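Local coordinates for putative membrane protein mmpL11 (Mycobacterium tuberculosis, PDB 4Y0L) that probably exports lipids across the mycobacterial inner membrane as an RND-family transporter, of which this fragment is a periplasmic domain, at residues A[20-25]-A[41-46]; A[33-38]-A[70-75]. One frame throughout, in Å; residues are numbered along the deposited sequence.

How the contacts relate
From the N terminus the chain runs through strand 2-7 into helix 19-29, leaves it through the connection before strand 37-43, and returns by strand 49-55 and an unmodelled loop to helix 66-80 and strand 84-87. Contact 1 closes the first loop, bringing the first turn of helix 19-29 onto the far end of strand 37-43. Before that loop has ended, residues 33-38 open the second, which contact 2 closes on helix 66-80, so the two cross rather than nest. Their centres are about 17 Å apart, on opposite sides of the chain's centre. Strand 37-43 is thereby tied to one helix near its end and to the other from its approach.

Contact 1: residues A[20-25]-A[41-46]; sequences QTIAAI and PRFADD
The backbone bond from Ala24 N to Gln20 O, 2.8 Å long, belongs to the helical turn from which Ile22 reaches across to Pro41 and Phe43. Ile22 illustrates how one branched side chain can serve two partners. It is buried and directed at residues 41-43, where CG2 serves one partner and CD1 the other, with 110 Å² buried between the two segments. The CG2 methyl lies opposite the backbone N and lands against the pyrrolidine ring of Pro41, at 3.7 Å from Pro41 CB and equally near Pro41 CG. The longer branch leaves beside the backbone N (chi1 -67°) and is stretched out at its second torsion (171°), which carries CD1 on to the phenyl group. There Ile22 CD1 stands 3.7 Å from Phe43 CE1, with Phe43 CZ a little farther; the methyl sits at the ring's edge, close to its plane, and not over a face.

Pro41 and Phe43 flank Arg42, whose side chain leaves the strand on the opposite face and gives NH2 to Ser53 OG, while its backbone is bonded to that of Leu51 on the neighbouring strand. This is helix-on-sheet packing in a ferredoxin-like beta-alpha-beta-beta-alpha-beta domain, as expected of the periplasmic domains of RND transporters: helix 19-29 links strand 2-7 to strand 37-43, with strand 49-55 lying between those two in the antiparallel sheet. Strand 37-43 is outermost within the chain.

The apolar patch extends beyond the two segments: Pro41 also rests on Leu52 and Phe43 on Ala50, while Phe8 touches Ile22 from the loop after the first strand.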
loop_
_atom_site.group_PDB
_atom_site.type_symbol
_atom_site.label_atom_id
_atom_site.label_comp_id
_atom_site.label_asym_id
_atom_site.label_seq_id
_atom_site.Cartn_x
_atom_site.Cartn_y
_atom_site.Cartn_z
ATOM N N GLN A 20 -3.333 -4.606 9.955
ATOM C CA GLN A 20 -4.612 -3.966 9.668
ATOM C C GLN A 20 -4.404 -2.702 8.842
ATOM O O GLN A 20 -5.238 -2.349 8.008
ATOM C CB GLN A 20 -5.356 -3.643 10.966
ATOM C CG GLN A 20 -6.658 -2.877 10.767
ATOM C CD GLN A 20 -7.633 -3.605 9.863
ATOM O OE1 GLN A 20 -7.649 -4.834 9.812
ATOM N NE2 GLN A 20 -8.451 -2.846 9.138
ATOM N N THR A 21 -3.288 -2.020 9.078
ATOM C CA THR A 21 -2.944 -0.842 8.298
ATOM C C THR A 21 -2.646 -1.240 6.860
ATOM O O THR A 21 -3.049 -0.558 5.922
ATOM C CB THR A 21 -1.733 -0.108 8.890
ATOM O OG1 THR A 21 -2.012 0.247 10.250
ATOM C CG2 THR A 21 -1.418 1.153 8.088
ATOM N N ILE A 22 -1.931 -2.345 6.695
ATOM C CA ILE A 22 -1.643 -2.869 5.370
ATOM C C ILE A 22 -2.933 -3.355 4.716
ATOM O O ILE A 22 -3.132 -3.183 3.511
ATOM C CB ILE A 22 -0.615 -4.018 5.428
ATOM C CG1 ILE A 22 0.742 -3.478 5.883
ATOM C CG2 ILE A 22 -0.473 -4.684 4.067
ATOM C CD1 ILE A 22 1.778 -4.551 6.172
ATOM N N ALA A 23 -3.804 -3.965 5.514
ATOM C CA ALA A 23 -5.077 -4.474 5.009
ATOM C C ALA A 23 -5.996 -3.331 4.586
ATOM O O ALA A 23 -6.729 -3.444 3.604
ATOM C CB ALA A 23 -5.754 -5.336 6.062
ATOM N N ALA A 24 -5.947 -2.230 5.329
ATOM C CA ALA A 24 -6.770 -1.061 5.022
ATOM C C ALA A 24 -6.297 -0.390 3.738
ATOM O O ALA A 24 -7.104 0.000 2.900
ATOM C CB ALA A 24 -6.743 -0.069 6.178
ATOM N N ILE A 25 -4.982 -0.254 3.594
ATOM C CA ILE A 25 -4.398 0.333 2.392
ATOM C C ILE A 25 -4.712 -0.535 1.181
ATOM O O ILE A 25 -5.070 -0.031 0.119
ATOM C CB ILE A 25 -2.869 0.500 2.536
ATOM C CG1 ILE A 25 -2.558 1.544 3.608
ATOM C CG2 ILE A 25 -2.236 0.929 1.214
ATOM C CD1 ILE A 25 -1.145 1.484 4.133
ATOM N N PRO A 41 0.516 -8.279 0.489
ATOM C CA PRO A 41 1.741 -7.512 0.724
ATOM C C PRO A 41 2.999 -8.351 0.556
ATOM O O PRO A 41 3.069 -9.475 1.052
ATOM C CB PRO A 41 1.586 -7.037 2.173
ATOM C CG PRO A 41 0.658 -8.021 2.796
ATOM C CD PRO A 41 -0.295 -8.412 1.709
ATOM N N ARG A 42 3.972 -7.801 -0.160
ATOM C CA ARG A 42 5.283 -8.420 -0.293
ATOM C C ARG A 42 6.261 -7.721 0.633
ATOM O O ARG A 42 6.484 -6.518 0.519
ATOM C CB ARG A 42 5.775 -8.348 -1.736
ATOM C CG ARG A 42 5.943 -9.703 -2.385
ATOM C CD ARG A 42 6.295 -9.567 -3.854
ATOM N NE ARG A 42 5.174 -9.044 -4.632
ATOM C CZ ARG A 42 4.153 -9.779 -5.064
ATOM N NH1 ARG A 42 4.098 -11.079 -4.796
ATOM N NH2 ARG A 42 3.181 -9.212 -5.765
ATOM N N PHE A 43 6.836 -8.483 1.555
ATOM C CA PHE A 43 7.732 -7.926 2.555
ATOM C C PHE A 43 9.189 -8.006 2.129
ATOM O O PHE A 43 9.686 -9.069 1.758
ATOM C CB PHE A 43 7.541 -8.648 3.886
ATOM C CG PHE A 43 6.193 -8.421 4.499
ATOM C CD1 PHE A 43 5.817 -7.155 4.916
ATOM C CD2 PHE A 43 5.300 -9.465 4.658
ATOM C CE1 PHE A 43 4.580 -6.936 5.478
ATOM C CE2 PHE A 43 4.059 -9.250 5.226
ATOM C CZ PHE A 43 3.699 -7.984 5.633
ATOM N N ALA A 44 9.864 -6.863 2.176
ATOM C CA ALA A 44 11.299 -6.812 1.949
ATOM C C ALA A 44 11.998 -7.691 2.978
ATOM O O ALA A 44 11.537 -7.816 4.113
ATOM C CB ALA A 44 11.801 -5.380 2.031
ATOM N N ASP A 45 13.108 -8.303 2.577
ATOM C CA ASP A 45 13.858 -9.186 3.467
ATOM C C ASP A 45 14.350 -8.414 4.689
ATOM O O ASP A 45 14.676 -9.001 5.720
ATOM C CB ASP A 45 15.037 -9.818 2.724
ATOM C CG ASP A 45 14.654 -10.327 1.347
ATOM O OD1 ASP A 45 14.047 -11.416 1.259
ATOM O OD2 ASP A 45 14.961 -9.636 0.352
ATOM N N ASP A 46 14.399 -7.092 4.553
ATOM C CA ASP A 46 14.743 -6.198 5.651
ATOM C C ASP A 46 13.554 -6.016 6.597
ATOM O O ASP A 46 13.720 -5.650 7.762
ATOM C CB ASP A 46 15.190 -4.844 5.097
ATOM C CG ASP A 46 15.769 -3.934 6.161
ATOM O OD1 ASP A 46 16.268 -4.448 7.185
ATOM O OD2 ASP A 46 15.732 -2.700 5.967
#

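Contact 2: residues A[33-38]-A[70-75]; sequences PNVVSV and TWMRTQ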
loop_
_atom_site.group_PDB
_atom_site.type_symbol
_atom_site.label_atom_id
_atom_site.label_comp_id
_atom_site.label_asym_id
_atom_site.label_seq_id
_atom_site.Cartn_x
_atom_site.Cartn_y
_atom_site.Cartn_z
ATOM N N PRO A 33 -9.763 3.469 -9.481
ATOM C CA PRO A 33 -10.274 3.291 -10.846
ATOM C C PRO A 33 -9.464 2.286 -11.659
ATOM O O PRO A 33 -8.241 2.248 -11.553
ATOM C CB PRO A 33 -10.162 4.696 -11.453
ATOM C CG PRO A 33 -9.195 5.428 -10.584
ATOM C CD PRO A 33 -9.387 4.868 -9.216
ATOM N N ASN A 34 -10.154 1.461 -12.440
ATOM C CA ASN A 34 -9.508 0.519 -13.351
ATOM C C ASN A 34 -8.631 -0.534 -12.658
ATOM O O ASN A 34 -7.975 -1.331 -13.327
ATOM C CB ASN A 34 -8.670 1.288 -14.381
ATOM C CG ASN A 34 -9.473 2.354 -15.107
ATOM O OD1 ASN A 34 -10.683 2.218 -15.287
ATOM N ND2 ASN A 34 -8.802 3.422 -15.528
ATOM N N VAL A 35 -8.617 -0.537 -11.326
ATOM C CA VAL A 35 -7.927 -1.575 -10.561
ATOM C C VAL A 35 -8.836 -2.793 -10.458
ATOM O O VAL A 35 -10.038 -2.652 -10.234
ATOM C CB VAL A 35 -7.529 -1.071 -9.149
ATOM C CG1 VAL A 35 -7.283 -2.227 -8.180
ATOM C CG2 VAL A 35 -6.292 -0.201 -9.233
ATOM N N VAL A 36 -8.269 -3.984 -10.630
ATOM C CA VAL A 36 -9.064 -5.208 -10.597
ATOM C C VAL A 36 -8.459 -6.263 -9.666
ATOM O O VAL A 36 -9.190 -7.040 -9.046
ATOM C CB VAL A 36 -9.234 -5.781 -12.025
ATOM C CG1 VAL A 36 -7.891 -6.048 -12.686
ATOM C CG2 VAL A 36 -10.083 -7.038 -12.012
ATOM N N SER A 37 -7.135 -6.275 -9.555
ATOM C CA SER A 37 -6.448 -7.187 -8.650
ATOM C C SER A 37 -5.416 -6.449 -7.812
ATOM O O SER A 37 -4.659 -5.625 -8.325
ATOM C CB SER A 37 -5.771 -8.310 -9.435
ATOM O OG SER A 37 -5.110 -7.787 -10.572
ATOM N N VAL A 38 -5.414 -6.741 -6.516
ATOM C CA VAL A 38 -4.377 -6.259 -5.615
ATOM C C VAL A 38 -3.669 -7.450 -4.984
ATOM O O VAL A 38 -4.301 -8.288 -4.343
ATOM C CB VAL A 38 -4.939 -5.369 -4.501
ATOM C CG1 VAL A 38 -3.803 -4.695 -3.756
ATOM C CG2 VAL A 38 -5.884 -4.322 -5.067
ATOM N N THR A 70 -2.558 9.314 -9.352
ATOM C CA THR A 70 -2.959 10.571 -8.725
ATOM C C THR A 70 -4.085 10.329 -7.721
ATOM O O THR A 70 -4.152 10.982 -6.680
ATOM C CB THR A 70 -3.413 11.617 -9.772
ATOM O OG1 THR A 70 -3.752 12.843 -9.113
ATOM C CG2 THR A 70 -4.617 11.122 -10.565
ATOM N N TRP A 71 -4.960 9.382 -8.040
ATOM C CA TRP A 71 -6.053 9.013 -7.150
ATOM C C TRP A 71 -5.507 8.405 -5.860
ATOM O O TRP A 71 -5.933 8.764 -4.764
ATOM C CB TRP A 71 -6.995 8.027 -7.846
ATOM C CG TRP A 71 -8.195 7.650 -7.034
ATOM C CD1 TRP A 71 -9.446 8.185 -7.128
ATOM C CD2 TRP A 71 -8.262 6.648 -6.009
ATOM N NE1 TRP A 71 -10.287 7.582 -6.225
ATOM C CE2 TRP A 71 -9.586 6.637 -5.526
ATOM C CE3 TRP A 71 -7.332 5.764 -5.454
ATOM C CZ2 TRP A 71 -10.003 5.776 -4.514
ATOM C CZ3 TRP A 71 -7.749 4.910 -4.446
ATOM C CH2 TRP A 71 -9.073 4.922 -3.988
ATOM N N MET A 72 -4.556 7.488 -6.000
ATOM C CA MET A 72 -3.959 6.816 -4.852
ATOM C C MET A 72 -3.177 7.788 -3.971
ATOM O O MET A 72 -3.284 7.750 -2.745
ATOM C CB MET A 72 -3.040 5.688 -5.318
ATOM C CG MET A 72 -3.776 4.499 -5.908
ATOM S SD MET A 72 -2.666 3.163 -6.376
ATOM C CE MET A 72 -3.786 2.105 -7.287
ATOM N N ARG A 73 -2.396 8.660 -4.600
ATOM C CA ARG A 73 -1.594 9.636 -3.868
ATOM C C ARG A 73 -2.463 10.622 -3.091
ATOM O O ARG A 73 -1.980 11.312 -2.194
ATOM C CB ARG A 73 -0.679 10.394 -4.832
ATOM C CG ARG A 73 0.506 9.576 -5.312
ATOM C CD ARG A 73 1.261 10.275 -6.427
ATOM N NE ARG A 73 2.472 9.545 -6.790
ATOM C CZ ARG A 73 3.165 9.740 -7.908
ATOM N NH1 ARG A 73 2.770 10.644 -8.795
ATOM N NH2 ARG A 73 4.254 9.023 -8.141
ATOM N N THR A 74 -3.744 10.677 -3.441
ATOM C CA THR A 74 -4.692 11.572 -2.789
ATOM C C THR A 74 -5.465 10.865 -1.678
ATOM O O THR A 74 -5.809 11.478 -0.667
ATOM C CB THR A 74 -5.698 12.149 -3.811
ATOM O OG1 THR A 74 -4.991 12.842 -4.848
ATOM C CG2 THR A 74 -6.675 13.108 -3.142
ATOM N N GLN A 75 -5.725 9.575 -1.869
ATOM C CA GLN A 75 -6.659 8.842 -1.017
ATOM C C GLN A 75 -5.986 7.941 0.016
ATOM O O GLN A 75 -6.509 7.754 1.113
ATOM C CB GLN A 75 -7.590 7.997 -1.890
ATOM C CG GLN A 75 -8.465 8.814 -2.822
ATOM C CD GLN A 75 -9.430 9.712 -2.077
ATOM O OE1 GLN A 75 -9.975 9.331 -1.041
ATOM N NE2 GLN A 75 -9.640 10.916 -2.598
#
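Pro33 lays the CD corner of its ring over one face of the Trp71 indole. The meeting is a compact example of a CH-pi contact, best followed outward along the tryptophan. Trp71 CB comes within 4.2 Å of Pro33 CD. With Trp71 CG opposite its backbone N (chi1 -177°), the indole is laid between Pro33 and Gln75, one turn further along the helix, and CG itself lies 3.7 Å from Pro33 CD. Beyond it the ring forks: CD2 and CD1 are nearly as close to that same carbon, and NE1 and CE2, on the outer side of the five-membered ring, are slightly more distant. Pro33 CD thus stands 3.8 Å from the centroid of this ring, only 11° from its normal. On the other face, Gln75 CG sits 3.6 Å above the plane, over the centre of the indole. Out on the six-membered ring, Met72 CG lies in the ring plane at the edge, 3.8 Å from Trp71 CE3.

From there Met72 runs on, extended, to bring CE within 3.9 Å of Val35 CG2. Met72 is buried, its side chain also touching Val2 and Val4 of strand 2-7 and Ile29 of helix 19-29. The contact joins helix 66-80 to the connection between helix 19-29 and strand 37-43 in the ferredoxin-like fold. Just beyond Val35 the strand opens with a classic beta bulge, in which Val36 and Ser37 share Val55 as their partner.

Within the helix, Thr74 OG1 donates to Thr70 O at 2.7 Å. Between the segments, Val35 and Met72 meet by apolar contact, largely dispersion, whereas Pro33 CD, next to the ring nitrogen, carries hydrogens that are probably slightly positive and suited to the electron-rich pyrrole part of the indole.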